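Local structure of putative XRE-family transcriptional regulator (Rhodococcus sp., 2OFY) at residues R16-R25 and L67-V78. The protein probably binds DNA as a transcriptional regulator of the XRE family, through a helix-turn-helix domain. Sequence-based numbering, arbitrary orientation. Where two conformers were deposited one is given.
Sequences RLGELLRSAR and LDLSLDDVAAVV
L17 and V74 pack together, with L17 CD1 3.3 Å from V74 CG1, a tight approach for two carbons. With L17 CG anti to the backbone N (chi1 174°), CD1 reaches V74 CG1, although the CB of L17 does not point at 67-78. L20 and V77 meet tip to tip, L20 CD2 lying 3.6 Å from V77 CG2. The L21 side chain crosses those of L67 and L69 at about a right angle, and its CD2 comes within 3.5 Å of L69 CD2. A24 CB touches one methyl of each leucine, L67 CD1 and L69 CD2. The other L67 methyl, CD2, rests 3.7 Å from R25 CA. These pairs close the helical bundle of an XRE-type helix-turn-helix domain: helix 8-25 packs against the C-terminal helix 71-75 and its flanking loops. Segment 67-78 leaves helix 57-66 through a Schellman motif at D68. I60 of that helix also touches L17 and L21, and F58 of the second subunit packs on L17.

The polar part lies at R16. Its chain is extended from CG to NE and brings NH1 2.9 Å from V77 O and 3.5 Å from V78 CG1. NH2 makes a long, weak ion pair with E12. Replacing R16 with alanine would probably take the guanidinium from beside V77 O and open a gap next to V78 CG1. R25 sends its guanidinium away from L67 to a salt bridge with E48.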
loop_
_atom_site.group_PDB
_atom_site.type_symbol
_atom_site.label_atom_id
_atom_site.label_comp_id
_atom_site.label_asym_id
_atom_site.label_seq_id
_atom_site.Cartn_x
_atom_site.Cartn_y
_atom_site.Cartn_z
ATOM N N ARG A 16 7.951 -1.539 11.452
ATOM C CA ARG A 16 8.328 -0.131 11.232
ATOM C C ARG A 16 7.157 0.744 10.837
ATOM O O ARG A 16 7.023 1.869 11.298
ATOM C CB ARG A 16 9.364 -0.045 10.079
ATOM C CG ARG A 16 10.638 -0.665 10.462
ATOM C CD ARG A 16 11.538 -0.375 9.299
ATOM N NE ARG A 16 12.584 -1.310 9.214
ATOM C CZ ARG A 16 13.314 -1.476 8.117
ATOM N NH1 ARG A 16 13.060 -0.744 7.021
ATOM N NH2 ARG A 16 14.283 -2.360 8.136
ATOM N N LEU A 17 6.330 0.223 9.932
ATOM C CA LEU A 17 5.165 0.962 9.446
ATOM C C LEU A 17 4.268 1.279 10.632
ATOM O O LEU A 17 3.805 2.409 10.796
ATOM C CB LEU A 17 4.428 0.129 8.380
ATOM C CG LEU A 17 3.107 0.753 7.909
ATOM C CD1 LEU A 17 3.282 2.134 7.197
ATOM C CD2 LEU A 17 2.422 -0.269 7.004
ATOM N N GLY A 18 4.029 0.268 11.492
ATOM C CA GLY A 18 3.145 0.418 12.683
ATOM C C GLY A 18 3.686 1.484 13.623
ATOM O O GLY A 18 2.964 2.388 14.053
ATOM N N GLU A 19 4.992 1.431 13.888
ATOM C CA GLU A 19 5.628 2.420 14.763
ATOM C C GLU A 19 5.497 3.820 14.195
ATOM O O GLU A 19 5.211 4.765 14.958
ATOM C CB GLU A 19 7.118 2.101 14.955
ATOM C CG GLU A 19 7.768 3.046 16.014
ATOM C CD GLU A 19 9.302 3.003 16.093
ATOM O OE1 GLU A 19 9.911 2.064 15.536
ATOM O OE2 GLU A 19 9.900 3.913 16.734
ATOM N N LEU A 20 5.685 3.971 12.889
ATOM C CA LEU A 20 5.567 5.304 12.236
ATOM C C LEU A 20 4.143 5.869 12.325
ATOM O O LEU A 20 3.959 7.071 12.644
ATOM C CB LEU A 20 5.900 5.141 10.753
ATOM C CG LEU A 20 6.899 5.976 10.023
ATOM C CD1 LEU A 20 8.052 6.470 10.936
ATOM C CD2 LEU A 20 7.417 5.099 8.905
ATOM N N LEU A 21 3.155 5.009 12.099
ATOM C CA LEU A 21 1.735 5.402 12.189
ATOM C C LEU A 21 1.407 5.761 13.658
ATOM O O LEU A 21 0.701 6.744 13.939
ATOM C CB LEU A 21 0.817 4.279 11.701
ATOM C CG LEU A 21 0.973 4.100 10.178
ATOM C CD1 LEU A 21 0.144 2.909 9.725
ATOM C CD2 LEU A 21 0.583 5.382 9.416
ATOM N N ARG A 22 1.913 4.956 14.592
ATOM C CA ARG A 22 1.659 5.258 16.013
ATOM C C ARG A 22 2.255 6.631 16.398
ATOM O O ARG A 22 1.579 7.422 17.045
ATOM C CB ARG A 22 2.211 4.117 16.921
ATOM C CG ARG A 22 2.144 4.392 18.462
ATOM C CD ARG A 22 0.778 4.670 18.844
ATOM N NE ARG A 22 0.609 5.149 20.228
ATOM C CZ ARG A 22 0.329 6.404 20.533
ATOM N NH1 ARG A 22 0.268 7.333 19.582
ATOM N NH2 ARG A 22 0.146 6.723 21.805
ATOM N N SER A 23 3.491 6.884 15.983
ATOM C CA SER A 23 4.151 8.159 16.306
ATOM C C SER A 23 3.376 9.292 15.648
ATOM O O SER A 23 3.189 10.362 16.261
ATOM C CB SER A 23 5.590 8.150 15.784
ATOM O OG SER A 23 6.351 7.236 16.564
ATOM N N ALA A 24 2.916 9.098 14.405
ATOM C CA ALA A 24 2.134 10.155 13.710
ATOM C C ALA A 24 0.795 10.438 14.402
ATOM O O ALA A 24 0.356 11.598 14.519
ATOM C CB ALA A 24 1.918 9.862 12.251
ATOM N N ARG A 25 0.200 9.400 14.963
ATOM C CA ARG A 25 -1.050 9.579 15.711
ATOM C C ARG A 25 -0.781 10.433 16.966
ATOM O O ARG A 25 -1.573 11.334 17.285
ATOM C CB ARG A 25 -1.675 8.235 16.043
ATOM C CG ARG A 25 -2.993 8.415 16.828
ATOM C CD ARG A 25 -3.773 7.123 16.902
ATOM N NE ARG A 25 -3.066 6.039 17.590
ATOM C CZ ARG A 25 -2.970 5.897 18.923
ATOM N NH1 ARG A 25 -3.458 6.825 19.805
ATOM N NH2 ARG A 25 -2.358 4.812 19.398
ATOM N N LEU A 67 -4.051 11.219 9.318
ATOM C CA LEU A 67 -2.901 11.704 10.096
ATOM C C LEU A 67 -2.094 12.786 9.394
ATOM O O LEU A 67 -1.054 13.225 9.934
ATOM C CB LEU A 67 -1.983 10.535 10.494
ATOM C CG LEU A 67 -2.681 9.420 11.266
ATOM C CD1 LEU A 67 -1.650 8.295 11.410
ATOM C CD2 LEU A 67 -3.120 9.952 12.673
ATOM N N ASP A 68 -2.575 13.242 8.221
ATOM C CA ASP A 68 -1.845 14.195 7.382
ATOM C C ASP A 68 -0.417 13.781 7.165
ATOM O O ASP A 68 0.527 14.594 7.268
ATOM C CB ASP A 68 -1.865 15.589 7.964
ATOM C CG ASP A 68 -2.618 16.525 7.096
ATOM O OD1 ASP A 68 -1.947 17.290 6.358
ATOM O OD2 ASP A 68 -3.874 16.462 7.123
ATOM N N LEU A 69 -0.286 12.515 6.828
ATOM C CA LEU A 69 1.023 11.909 6.691
ATOM C C LEU A 69 1.181 11.531 5.208
ATOM O O LEU A 69 0.244 11.015 4.612
ATOM C CB LEU A 69 1.031 10.722 7.648
ATOM C CG LEU A 69 2.220 9.827 7.779
ATOM C CD1 LEU A 69 3.398 10.613 8.377
ATOM C CD2 LEU A 69 1.871 8.543 8.627
ATOM N N SER A 70 2.314 11.883 4.586
ATOM C CA SER A 70 2.540 11.509 3.187
ATOM C C SER A 70 2.999 10.057 3.088
ATOM O O SER A 70 3.909 9.650 3.811
ATOM C CB SER A 70 3.620 12.408 2.549
ATOM O OG SER A 70 4.161 11.833 1.356
ATOM N N LEU A 71 2.355 9.288 2.213
ATOM C CA LEU A 71 2.732 7.870 1.978
ATOM C C LEU A 71 4.165 7.760 1.455
ATOM O O LEU A 71 4.816 6.767 1.722
ATOM C CB LEU A 71 1.789 7.238 0.979
ATOM C CG LEU A 71 0.349 7.032 1.501
ATOM C CD1 LEU A 71 -0.607 6.474 0.474
ATOM C CD2 LEU A 71 0.346 6.141 2.731
ATOM N N ASP A 72 4.624 8.742 0.690
ATOM C CA ASP A 72 6.015 8.714 0.198
ATOM C C ASP A 72 6.987 8.860 1.339
ATOM O O ASP A 72 8.032 8.179 1.341
ATOM C CB ASP A 72 6.223 9.806 -0.836
ATOM C CG ASP A 72 5.367 9.560 -1.993
ATOM O OD1 ASP A 72 5.628 8.544 -2.689
ATOM O OD2 ASP A 72 4.335 10.259 -2.095
ATOM N N ASP A 73 6.632 9.708 2.318
ATOM C CA ASP A 73 7.484 9.879 3.494
ATOM C C ASP A 73 7.535 8.571 4.296
ATOM O O ASP A 73 8.562 8.180 4.816
ATOM C CB ASP A 73 7.015 11.037 4.364
ATOM C CG ASP A 73 7.245 12.418 3.711
ATOM O OD1 ASP A 73 8.128 12.568 2.833
ATOM O OD2 ASP A 73 6.505 13.360 4.119
ATOM N N VAL A 74 6.412 7.885 4.359
ATOM C CA VAL A 74 6.317 6.620 5.099
ATOM C C VAL A 74 7.099 5.496 4.385
ATOM O O VAL A 74 7.896 4.818 5.024
ATOM C CB VAL A 74 4.837 6.234 5.243
ATOM C CG1 VAL A 74 4.637 4.738 5.654
ATOM C CG2 VAL A 74 4.159 7.179 6.283
ATOM N N ALA A 75 6.860 5.341 3.084
ATOM C CA ALA A 75 7.530 4.280 2.300
ATOM C C ALA A 75 9.049 4.442 2.327
ATOM O O ALA A 75 9.763 3.456 2.236
ATOM C CB ALA A 75 7.020 4.265 0.884
ATOM N N ALA A 76 9.536 5.687 2.459
ATOM C CA ALA A 76 10.979 5.973 2.525
ATOM C C ALA A 76 11.781 5.217 3.579
ATOM O O ALA A 76 12.992 5.007 3.395
ATOM C CB ALA A 76 11.203 7.472 2.685
ATOM N N VAL A 77 11.152 4.824 4.702
ATOM C CA VAL A 77 11.901 4.050 5.728
ATOM C C VAL A 77 12.255 2.625 5.404
ATOM O O VAL A 77 12.945 1.985 6.191
ATOM C CB VAL A 77 11.217 4.036 7.132
ATOM C CG1 VAL A 77 11.003 5.456 7.632
ATOM C CG2 VAL A 77 9.917 3.207 7.108
ATOM N N VAL A 78 11.729 2.095 4.281
ATOM C CA VAL A 78 11.986 0.711 3.890
ATOM C C VAL A 78 12.663 0.532 2.535
ATOM O O VAL A 78 12.632 1.428 1.671
ATOM C CB VAL A 78 10.706 -0.104 3.828
ATOM C CG1 VAL A 78 10.144 -0.302 5.201
ATOM C CG2 VAL A 78 9.683 0.599 2.880
#